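Local coordinates for protein dTDP-4-dehydrorhamnose reductase (Yersinia enterocolitica, PDB 5U9C) that probably catalyses the NADPH-dependent reduction of dTDP-4-dehydro-beta-L-rhamnose to dTDP-L-rhamnose, in the pathway that makes this activated sugar, at residues M16-L25 and A196-I207; F110-E120 and T214-T222. All coordinates share one frame; numbering follows the deposited sequence. Where two conformers were deposited one is given.

Contact 1: M16-L25 and A196-I207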
loop_
_atom_site.group_PDB
_atom_site.type_symbol
_atom_site.label_atom_id
_atom_site.label_comp_id
_atom_site.label_asym_id
_atom_site.label_seq_id
_atom_site.Cartn_x
_atom_site.Cartn_y
_atom_site.Cartn_z
HETATM N N MSE D 16 -5.387 1.777 36.767
HETATM C CA MSE D 16 -6.482 2.764 36.645
HETATM C C MSE D 16 -7.835 2.091 36.668
HETATM O O MSE D 16 -8.663 2.355 37.552
HETATM C CB MSE D 16 -6.268 3.562 35.353
HETATM C CG MSE D 16 -7.406 4.480 34.908
HETATM SE SE MSE D 16 -6.794 5.494 33.304
HETATM C CE MSE D 16 -5.347 4.398 32.504
ATOM N N LEU D 17 -8.061 1.208 35.702
ATOM C CA LEU D 17 -9.319 0.482 35.605
ATOM C C LEU D 17 -9.501 -0.491 36.769
ATOM O O LEU D 17 -10.577 -0.565 37.347
ATOM C CB LEU D 17 -9.396 -0.296 34.281
ATOM C CG LEU D 17 -10.675 -1.113 34.089
ATOM C CD1 LEU D 17 -11.909 -0.204 34.103
ATOM C CD2 LEU D 17 -10.603 -1.926 32.823
ATOM N N GLY D 18 -8.450 -1.241 37.092
ATOM C CA GLY D 18 -8.508 -2.245 38.150
ATOM C C GLY D 18 -8.940 -1.748 39.516
ATOM O O GLY D 18 -9.644 -2.458 40.243
ATOM N N ALA D 19 -8.494 -0.543 39.878
ATOM C CA ALA D 19 -8.835 0.046 41.173
ATOM C C ALA D 19 -10.342 0.325 41.261
ATOM O O ALA D 19 -10.956 0.062 42.291
ATOM C CB ALA D 19 -8.015 1.320 41.439
ATOM N N TYR D 20 -10.931 0.851 40.179
ATOM C CA TYR D 20 -12.366 1.089 40.171
ATOM C C TYR D 20 -13.111 -0.256 40.324
ATOM O O TYR D 20 -14.025 -0.366 41.121
ATOM C CB TYR D 20 -12.835 1.793 38.884
ATOM C CG TYR D 20 -12.476 3.282 38.702
ATOM C CD1 TYR D 20 -13.204 4.295 39.337
ATOM C CD2 TYR D 20 -11.501 3.665 37.800
ATOM C CE1 TYR D 20 -12.892 5.648 39.129
ATOM C CE2 TYR D 20 -11.191 5.002 37.579
ATOM C CZ TYR D 20 -11.881 5.990 38.232
ATOM O OH TYR D 20 -11.540 7.305 37.970
ATOM N N VAL D 21 -12.691 -1.273 39.576
ATOM C CA VAL D 21 -13.353 -2.579 39.611
ATOM C C VAL D 21 -13.292 -3.237 40.996
ATOM O O VAL D 21 -14.325 -3.641 41.528
ATOM C CB VAL D 21 -12.814 -3.534 38.517
ATOM C CG1 VAL D 21 -13.458 -4.906 38.632
ATOM C CG2 VAL D 21 -13.110 -2.962 37.141
ATOM N N THR D 22 -12.089 -3.336 41.561
ATOM C CA THR D 22 -11.872 -3.922 42.894
ATOM C C THR D 22 -12.787 -3.235 43.905
ATOM O O THR D 22 -13.443 -3.887 44.721
ATOM C CB THR D 22 -10.376 -3.794 43.320
ATOM O OG1 THR D 22 -9.535 -4.474 42.365
ATOM C CG2 THR D 22 -10.134 -4.396 44.685
ATOM N N SER D 23 -12.857 -1.914 43.810
ATOM C CA SER D 23 -13.696 -1.118 44.689
ATOM C C SER D 23 -15.189 -1.429 44.489
ATOM O O SER D 23 -15.894 -1.692 45.459
ATOM C CB SER D 23 -13.395 0.369 44.472
ATOM O OG SER D 23 -14.265 1.179 45.220
ATOM N N ALA D 24 -15.661 -1.432 43.237
ATOM C CA ALA D 24 -17.074 -1.742 42.937
ATOM C C ALA D 24 -17.459 -3.158 43.404
ATOM O O ALA D 24 -18.593 -3.392 43.797
ATOM C CB ALA D 24 -17.358 -1.594 41.438
ATOM N N LEU D 25 -16.505 -4.092 43.350
ATOM C CA LEU D 25 -16.761 -5.485 43.763
ATOM C C LEU D 25 -16.975 -5.672 45.264
ATOM O O LEU D 25 -17.502 -6.707 45.683
ATOM C CB LEU D 25 -15.648 -6.420 43.271
ATOM C CG LEU D 25 -15.671 -6.676 41.761
ATOM C CD1 LEU D 25 -14.443 -7.458 41.347
ATOM C CD2 LEU D 25 -16.937 -7.420 41.338
ATOM N N ALA D 196 -12.818 5.143 32.246
ATOM C CA ALA D 196 -12.566 3.975 33.094
ATOM C C ALA D 196 -13.758 3.694 34.030
ATOM O O ALA D 196 -14.098 2.533 34.243
ATOM C CB ALA D 196 -11.272 4.124 33.895
HETATM N N MSE D 197 -14.398 4.740 34.564
HETATM C CA MSE D 197 -15.546 4.532 35.480
HETATM C C MSE D 197 -16.733 3.922 34.757
HETATM O O MSE D 197 -17.419 3.065 35.321
HETATM C CB MSE D 197 -15.911 5.810 36.251
HETATM C CG MSE D 197 -17.072 5.613 37.250
HETATM SE SE MSE D 197 -16.739 4.233 38.649
HETATM C CE MSE D 197 -18.603 3.989 39.260
ATOM N N GLN D 198 -16.987 4.330 33.517
ATOM C CA GLN D 198 -18.098 3.734 32.742
ATOM C C GLN D 198 -17.754 2.292 32.378
ATOM O O GLN D 198 -18.608 1.401 32.468
ATOM C CB GLN D 198 -18.411 4.517 31.461
ATOM C CG GLN D 198 -19.000 5.907 31.660
ATOM C CD GLN D 198 -19.315 6.638 30.343
ATOM O OE1 GLN D 198 -18.600 6.496 29.326
ATOM N NE2 GLN D 198 -20.402 7.436 30.362
ATOM N N LEU D 199 -16.492 2.064 32.005
ATOM C CA LEU D 199 -16.032 0.713 31.651
ATOM C C LEU D 199 -16.170 -0.208 32.879
ATOM O O LEU D 199 -16.584 -1.368 32.760
ATOM C CB LEU D 199 -14.599 0.738 31.116
ATOM C CG LEU D 199 -13.950 -0.609 30.800
ATOM C CD1 LEU D 199 -14.841 -1.430 29.873
ATOM C CD2 LEU D 199 -12.573 -0.404 30.194
ATOM N N CYS D 200 -15.849 0.329 34.052
ATOM C CA CYS D 200 -15.994 -0.425 35.307
ATOM C C CYS D 200 -17.456 -0.878 35.488
ATOM O O CYS D 200 -17.735 -2.037 35.712
ATOM C CB CYS D 200 -15.566 0.443 36.498
ATOM S SG CYS D 200 -15.850 -0.315 38.112
ATOM N N ASN D 201 -18.385 0.062 35.372
ATOM C CA ASN D 201 -19.800 -0.253 35.514
ATOM C C ASN D 201 -20.236 -1.327 34.506
ATOM O O ASN D 201 -21.023 -2.217 34.856
ATOM C CB ASN D 201 -20.650 1.011 35.363
ATOM C CG ASN D 201 -20.413 2.020 36.496
ATOM O OD1 ASN D 201 -20.056 1.645 37.618
ATOM N ND2 ASN D 201 -20.633 3.299 36.209
ATOM N N PHE D 202 -19.730 -1.230 33.275
ATOM C CA PHE D 202 -20.056 -2.200 32.243
ATOM C C PHE D 202 -19.503 -3.575 32.607
ATOM O O PHE D 202 -20.179 -4.590 32.404
ATOM C CB PHE D 202 -19.552 -1.802 30.846
ATOM C CG PHE D 202 -19.797 -2.871 29.817
ATOM C CD1 PHE D 202 -21.037 -2.990 29.214
ATOM C CD2 PHE D 202 -18.829 -3.816 29.531
ATOM C CE1 PHE D 202 -21.288 -3.995 28.292
ATOM C CE2 PHE D 202 -19.080 -4.840 28.632
ATOM C CZ PHE D 202 -20.302 -4.922 28.011
ATOM N N ILE D 203 -18.286 -3.598 33.144
ATOM C CA ILE D 203 -17.648 -4.840 33.535
ATOM C C ILE D 203 -18.441 -5.554 34.646
ATOM O O ILE D 203 -18.586 -6.783 34.596
ATOM C CB ILE D 203 -16.183 -4.616 33.924
ATOM C CG1 ILE D 203 -15.373 -4.312 32.655
ATOM C CG2 ILE D 203 -15.625 -5.842 34.615
ATOM C CD1 ILE D 203 -13.934 -3.935 32.903
ATOM N N ILE D 204 -18.950 -4.802 35.628
ATOM C CA ILE D 204 -19.749 -5.396 36.712
ATOM C C ILE D 204 -20.997 -6.055 36.095
ATOM O O ILE D 204 -21.357 -7.187 36.429
ATOM C CB ILE D 204 -20.126 -4.341 37.778
ATOM C CG1 ILE D 204 -18.859 -3.753 38.434
ATOM C CG2 ILE D 204 -21.062 -4.927 38.837
ATOM C CD1 ILE D 204 -18.033 -4.744 39.234
ATOM N N TRP D 205 -21.619 -5.356 35.157
ATOM C CA TRP D 205 -22.783 -5.878 34.452
ATOM C C TRP D 205 -22.402 -7.138 33.671
ATOM O O TRP D 205 -23.134 -8.128 33.696
ATOM C CB TRP D 205 -23.374 -4.803 33.512
ATOM C CG TRP D 205 -24.495 -5.281 32.623
ATOM C CD1 TRP D 205 -25.829 -5.204 32.874
ATOM C CD2 TRP D 205 -24.367 -5.921 31.339
ATOM N NE1 TRP D 205 -26.545 -5.751 31.831
ATOM C CE2 TRP D 205 -25.674 -6.209 30.883
ATOM C CE3 TRP D 205 -23.280 -6.289 30.545
ATOM C CZ2 TRP D 205 -25.920 -6.833 29.658
ATOM C CZ3 TRP D 205 -23.525 -6.910 29.319
ATOM C CH2 TRP D 205 -24.835 -7.175 28.891
ATOM N N ALA D 206 -21.237 -7.105 33.027
ATOM C CA ALA D 206 -20.766 -8.216 32.185
ATOM C C ALA D 206 -20.482 -9.475 32.978
ATOM O O ALA D 206 -20.777 -10.577 32.530
ATOM C CB ALA D 206 -19.529 -7.802 31.405
ATOM N N ILE D 207 -19.892 -9.297 34.151
ATOM C CA ILE D 207 -19.615 -10.410 35.038
ATOM C C ILE D 207 -20.924 -11.084 35.455
ATOM O O ILE D 207 -21.003 -12.302 35.470
ATOM C CB ILE D 207 -18.851 -9.947 36.290
ATOM C CG1 ILE D 207 -17.456 -9.451 35.915
ATOM C CG2 ILE D 207 -18.726 -11.095 37.303
ATOM C CD1 ILE D 207 -16.786 -8.648 37.016
#
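The thiol of Cys200 points into the backbone of the opposite helix: SG lies 3.5 Å from Tyr20 O, with the CB atoms of Tyr20 and Ala24 also against it. Both helices flank the parallel sheet of a Rossmann-type fold, and helix 16-25 contains Gly18, which fits the last glycine of a GxGxxG pattern. Their axes approach to 9.0 Å and cross at -46°, with small Ala196 and Cys200 facing helix 16-25. On the sheet side Leu17 is a knob in the hole formed by Ala196, Leu199, Cys200 and Ile203; its CD1 rests 3.5 Å from Ala196 O, while CD2 meets the tip of Ile203. Leu104 touches both Leu17 and Leu199, so strand 100-106 backs this part of the interface. Tyr20 keeps CG anti to its carbonyl carbon (chi1 -72°), which brings the ring beside Ala196, CE2 3.8 Å from Ala196 CB. In the conformer described, the selenium of selenomethionine Met197 lies obliquely to this ring, 51° off its normal, a Met-aromatic contact, and the phenol OH bonds to Gly160 N. Toward the C-terminal ends Leu25 and Ile204 run antiparallel alongside one another, with Leu25 CD2 3.6 Å from Ile204 CD1.

Contact 2: F110-E120 and T214-T222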
loop_
_atom_site.group_PDB
_atom_site.type_symbol
_atom_site.label_atom_id
_atom_site.label_comp_id
_atom_site.label_asym_id
_atom_site.label_seq_id
_atom_site.Cartn_x
_atom_site.Cartn_y
_atom_site.Cartn_z
ATOM N N PHE D 110 -5.676 -1.966 15.865
ATOM C CA PHE D 110 -5.982 -1.378 14.569
ATOM C C PHE D 110 -5.011 -0.235 14.239
ATOM O O PHE D 110 -4.293 0.275 15.121
ATOM C CB PHE D 110 -7.399 -0.805 14.553
ATOM C CG PHE D 110 -8.471 -1.821 14.771
ATOM C CD1 PHE D 110 -8.805 -2.721 13.757
ATOM C CD2 PHE D 110 -9.171 -1.863 15.958
ATOM C CE1 PHE D 110 -9.808 -3.658 13.938
ATOM C CE2 PHE D 110 -10.178 -2.799 16.153
ATOM C CZ PHE D 110 -10.500 -3.693 15.143
ATOM N N GLY D 111 -5.012 0.169 12.975
ATOM C CA GLY D 111 -4.250 1.322 12.544
ATOM C C GLY D 111 -3.545 1.205 11.226
ATOM O O GLY D 111 -3.440 2.183 10.505
ATOM N N GLY D 112 -3.069 0.003 10.902
ATOM C CA GLY D 112 -2.331 -0.206 9.682
ATOM C C GLY D 112 -3.152 0.087 8.450
ATOM O O GLY D 112 -2.614 0.501 7.429
ATOM N N GLU D 113 -4.460 -0.088 8.540
ATOM C CA GLU D 113 -5.303 0.182 7.375
ATOM C C GLU D 113 -5.425 1.657 7.037
ATOM O O GLU D 113 -5.683 1.996 5.888
ATOM C CB GLU D 113 -6.686 -0.437 7.545
ATOM C CG GLU D 113 -7.600 -0.195 6.358
ATOM C CD GLU D 113 -8.897 -0.969 6.440
ATOM O OE1 GLU D 113 -9.037 -1.859 7.317
ATOM O OE2 GLU D 113 -9.787 -0.648 5.620
ATOM N N GLY D 114 -5.313 2.539 8.034
ATOM C CA GLY D 114 -5.379 3.968 7.774
ATOM C C GLY D 114 -6.745 4.620 7.693
ATOM O O GLY D 114 -6.849 5.806 7.310
ATOM N N LYS D 115 -7.800 3.902 8.074
ATOM C CA LYS D 115 -9.121 4.561 8.063
ATOM C C LYS D 115 -9.391 5.287 9.373
ATOM O O LYS D 115 -8.583 5.225 10.299
ATOM C CB LYS D 115 -10.236 3.626 7.648
ATOM C CG LYS D 115 -10.504 2.424 8.495
ATOM C CD LYS D 115 -11.626 1.656 7.799
ATOM C CE LYS D 115 -12.096 0.432 8.535
ATOM N NZ LYS D 115 -13.298 -0.084 7.826
ATOM N N LEU D 116 -10.505 5.990 9.442
ATOM C CA LEU D 116 -10.805 6.850 10.592
ATOM C C LEU D 116 -11.394 6.163 11.828
ATOM O O LEU D 116 -11.147 6.606 12.958
ATOM C CB LEU D 116 -11.665 8.028 10.125
ATOM C CG LEU D 116 -10.932 8.851 9.011
ATOM C CD1 LEU D 116 -11.720 10.078 8.553
ATOM C CD2 LEU D 116 -9.496 9.270 9.370
ATOM N N SER D 117 -12.099 5.047 11.632
ATOM C CA SER D 117 -12.721 4.366 12.754
ATOM C C SER D 117 -12.865 2.881 12.450
ATOM O O SER D 117 -13.015 2.518 11.283
ATOM C CB SER D 117 -14.108 4.970 12.994
ATOM O OG SER D 117 -14.565 4.599 14.252
ATOM N N TYR D 118 -12.840 2.046 13.488
ATOM C CA TYR D 118 -12.947 0.601 13.345
ATOM C C TYR D 118 -14.027 0.000 14.275
ATOM O O TYR D 118 -14.095 0.348 15.475
ATOM C CB TYR D 118 -11.594 -0.068 13.681
ATOM C CG TYR D 118 -10.440 0.425 12.828
ATOM C CD1 TYR D 118 -9.701 1.541 13.199
ATOM C CD2 TYR D 118 -10.107 -0.220 11.634
ATOM C CE1 TYR D 118 -8.673 2.010 12.408
ATOM C CE2 TYR D 118 -9.077 0.244 10.826
ATOM C CZ TYR D 118 -8.353 1.350 11.226
ATOM O OH TYR D 118 -7.323 1.792 10.432
ATOM N N ASN D 119 -14.847 -0.904 13.734
ATOM C CA ASN D 119 -15.827 -1.626 14.547
ATOM C C ASN D 119 -15.396 -3.099 14.730
ATOM O O ASN D 119 -14.321 -3.505 14.230
ATOM C CB ASN D 119 -17.249 -1.463 13.995
ATOM C CG ASN D 119 -17.437 -2.104 12.649
ATOM O OD1 ASN D 119 -16.967 -3.231 12.401
ATOM N ND2 ASN D 119 -18.170 -1.414 11.771
ATOM N N GLU D 120 -16.199 -3.880 15.453
ATOM C CA GLU D 120 -15.863 -5.279 15.745
ATOM C C GLU D 120 -15.737 -6.206 14.504
ATOM O O GLU D 120 -15.147 -7.274 14.605
ATOM C CB GLU D 120 -16.808 -5.897 16.792
ATOM C CG GLU D 120 -16.811 -5.232 18.179
ATOM C CD GLU D 120 -17.825 -4.089 18.338
ATOM O OE1 GLU D 120 -18.269 -3.516 17.326
ATOM O OE2 GLU D 120 -18.166 -3.747 19.496
ATOM N N THR D 214 -16.390 -10.391 21.630
ATOM C CA THR D 214 -15.492 -9.239 21.503
ATOM C C THR D 214 -16.325 -7.967 21.367
ATOM O O THR D 214 -17.265 -7.914 20.559
ATOM C CB THR D 214 -14.524 -9.407 20.312
ATOM O OG1 THR D 214 -13.603 -10.481 20.590
ATOM C CG2 THR D 214 -13.686 -8.127 20.074
ATOM N N LEU D 215 -15.976 -6.952 22.151
ATOM C CA LEU D 215 -16.659 -5.665 22.125
ATOM C C LEU D 215 -15.680 -4.510 22.142
ATOM O O LEU D 215 -14.574 -4.628 22.650
ATOM C CB LEU D 215 -17.557 -5.520 23.350
ATOM C CG LEU D 215 -18.833 -6.338 23.415
ATOM C CD1 LEU D 215 -19.400 -6.321 24.823
ATOM C CD2 LEU D 215 -19.844 -5.798 22.408
ATOM N N HIS D 216 -16.108 -3.402 21.560
ATOM C CA HIS D 216 -15.380 -2.144 21.596
ATOM C C HIS D 216 -16.143 -1.291 22.598
ATOM O O HIS D 216 -17.354 -1.135 22.468
ATOM C CB HIS D 216 -15.463 -1.481 20.233
ATOM C CG HIS D 216 -14.606 -2.126 19.203
ATOM N ND1 HIS D 216 -14.406 -1.572 17.958
ATOM C CD2 HIS D 216 -13.798 -3.211 19.272
ATOM C CE1 HIS D 216 -13.569 -2.333 17.275
ATOM N NE2 HIS D 216 -13.196 -3.340 18.042
ATOM N N PHE D 217 -15.444 -0.723 23.579
ATOM C CA PHE D 217 -16.093 0.109 24.583
ATOM C C PHE D 217 -15.420 1.483 24.607
ATOM O O PHE D 217 -14.298 1.650 25.127
ATOM C CB PHE D 217 -16.086 -0.561 25.975
ATOM C CG PHE D 217 -16.976 0.146 26.984
ATOM C CD1 PHE D 217 -16.529 1.282 27.638
ATOM C CD2 PHE D 217 -18.258 -0.302 27.248
ATOM C CE1 PHE D 217 -17.330 1.949 28.537
ATOM C CE2 PHE D 217 -19.065 0.364 28.160
ATOM C CZ PHE D 217 -18.597 1.490 28.805
ATOM N N ALA D 218 -16.110 2.465 24.025
ATOM C CA ALA D 218 -15.591 3.832 23.945
ATOM C C ALA D 218 -16.685 4.856 23.702
ATOM O O ALA D 218 -17.731 4.539 23.104
ATOM C CB ALA D 218 -14.566 3.928 22.818
ATOM N N SER D 219 -16.428 6.085 24.143
ATOM C CA SER D 219 -17.346 7.183 23.902
ATOM C C SER D 219 -17.413 7.439 22.391
ATOM O O SER D 219 -16.454 7.167 21.655
ATOM C CB SER D 219 -16.880 8.448 24.627
ATOM O OG SER D 219 -16.781 8.245 26.021
ATOM N N SER D 220 -18.545 7.967 21.948
ATOM C CA SER D 220 -18.759 8.265 20.540
ATOM C C SER D 220 -17.936 9.489 20.125
ATOM O O SER D 220 -17.992 10.530 20.784
ATOM C CB SER D 220 -20.253 8.515 20.292
ATOM O OG SER D 220 -20.503 8.870 18.951
ATOM N N GLY D 221 -17.173 9.360 19.043
ATOM C CA GLY D 221 -16.366 10.470 18.544
ATOM C C GLY D 221 -14.942 10.045 18.255
ATOM O O GLY D 221 -14.349 9.275 19.017
ATOM N N THR D 222 -14.428 10.519 17.124
ATOM C CA THR D 222 -13.046 10.277 16.697
ATOM C C THR D 222 -12.417 11.645 16.754
ATOM O O THR D 222 -12.699 12.489 15.916
ATOM C CB THR D 222 -13.002 9.685 15.285
ATOM O OG1 THR D 222 -13.752 8.481 15.297
ATOM C CG2 THR D 222 -11.591 9.358 14.876
HETATM O O HOH W 1 -14.319 6.342 16.656
#
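Glu120 OE2 takes part in two hydrogen bonds, one from His216 N across the contact and the other involving Ser264 OG. The His216 N to Glu120 OE2 bond is 2.9 Å long, its N-H...O angle is 155°, and the donor stands 39° out of the carboxylate plane. Since OE1 is bonded to Ile265 N, both carboxylate oxygens are occupied, which limits rotation of the group. A bend at chi2 turns the carboxylate back along the imidazole of His216, the two planes only 19° apart. Glu120 CG lies over the same ring, 4.0 Å from its centroid, in a CH-pi contact.

The imidazole is held at its rim as well. His216 ND1 gives Tyr118 O a weak bond of 3.2 Å, and its stronger partner is Glu263 O, an arrangement consistent with a proton on ND1. Phe110 comes from the other direction, rim to rim, with CE2 3.6 Å from His216 NE2 and the two planes steeply inclined; Tyr118 CB covers the centre of one face of the Phe110 ring.

Farther along, a water joins the hydroxyls of Ser117 and Thr222, which are themselves 4.1 Å apart (OG to OG1). Thr222 CG2 packs on Leu116 O at 3.4 Å.

Strand 117-118 also pairs in parallel with strand 261-262, and Leu215 has backbone bonds to Ile151 and Arg153 of strand 149-154. The contact thus fastens a loop that follows the central strand 100-106 to 213-217, an edge strand of the parallel sheet within this chain, in this Rossmann-type fold.

The centres of contacts 1 and 2 lie 21 Å apart, yet helix 196-209 and strand 213-217 are consecutive in the chain and join them directly. Phe217 packs on that helix, its CE2 3.5 Å from Phe202 CB. Along the sequence the segments alternate: 16-25, 110-120, 196-207, 214-222. Each contact therefore ties an earlier part of the chain to a later one around the same parallel sheet, contact 1 through the helix following its first strand and contact 2 at the edge strand 213-217. The alternation is consistent with a single Rossmann-type unit built from both halves of the sequence.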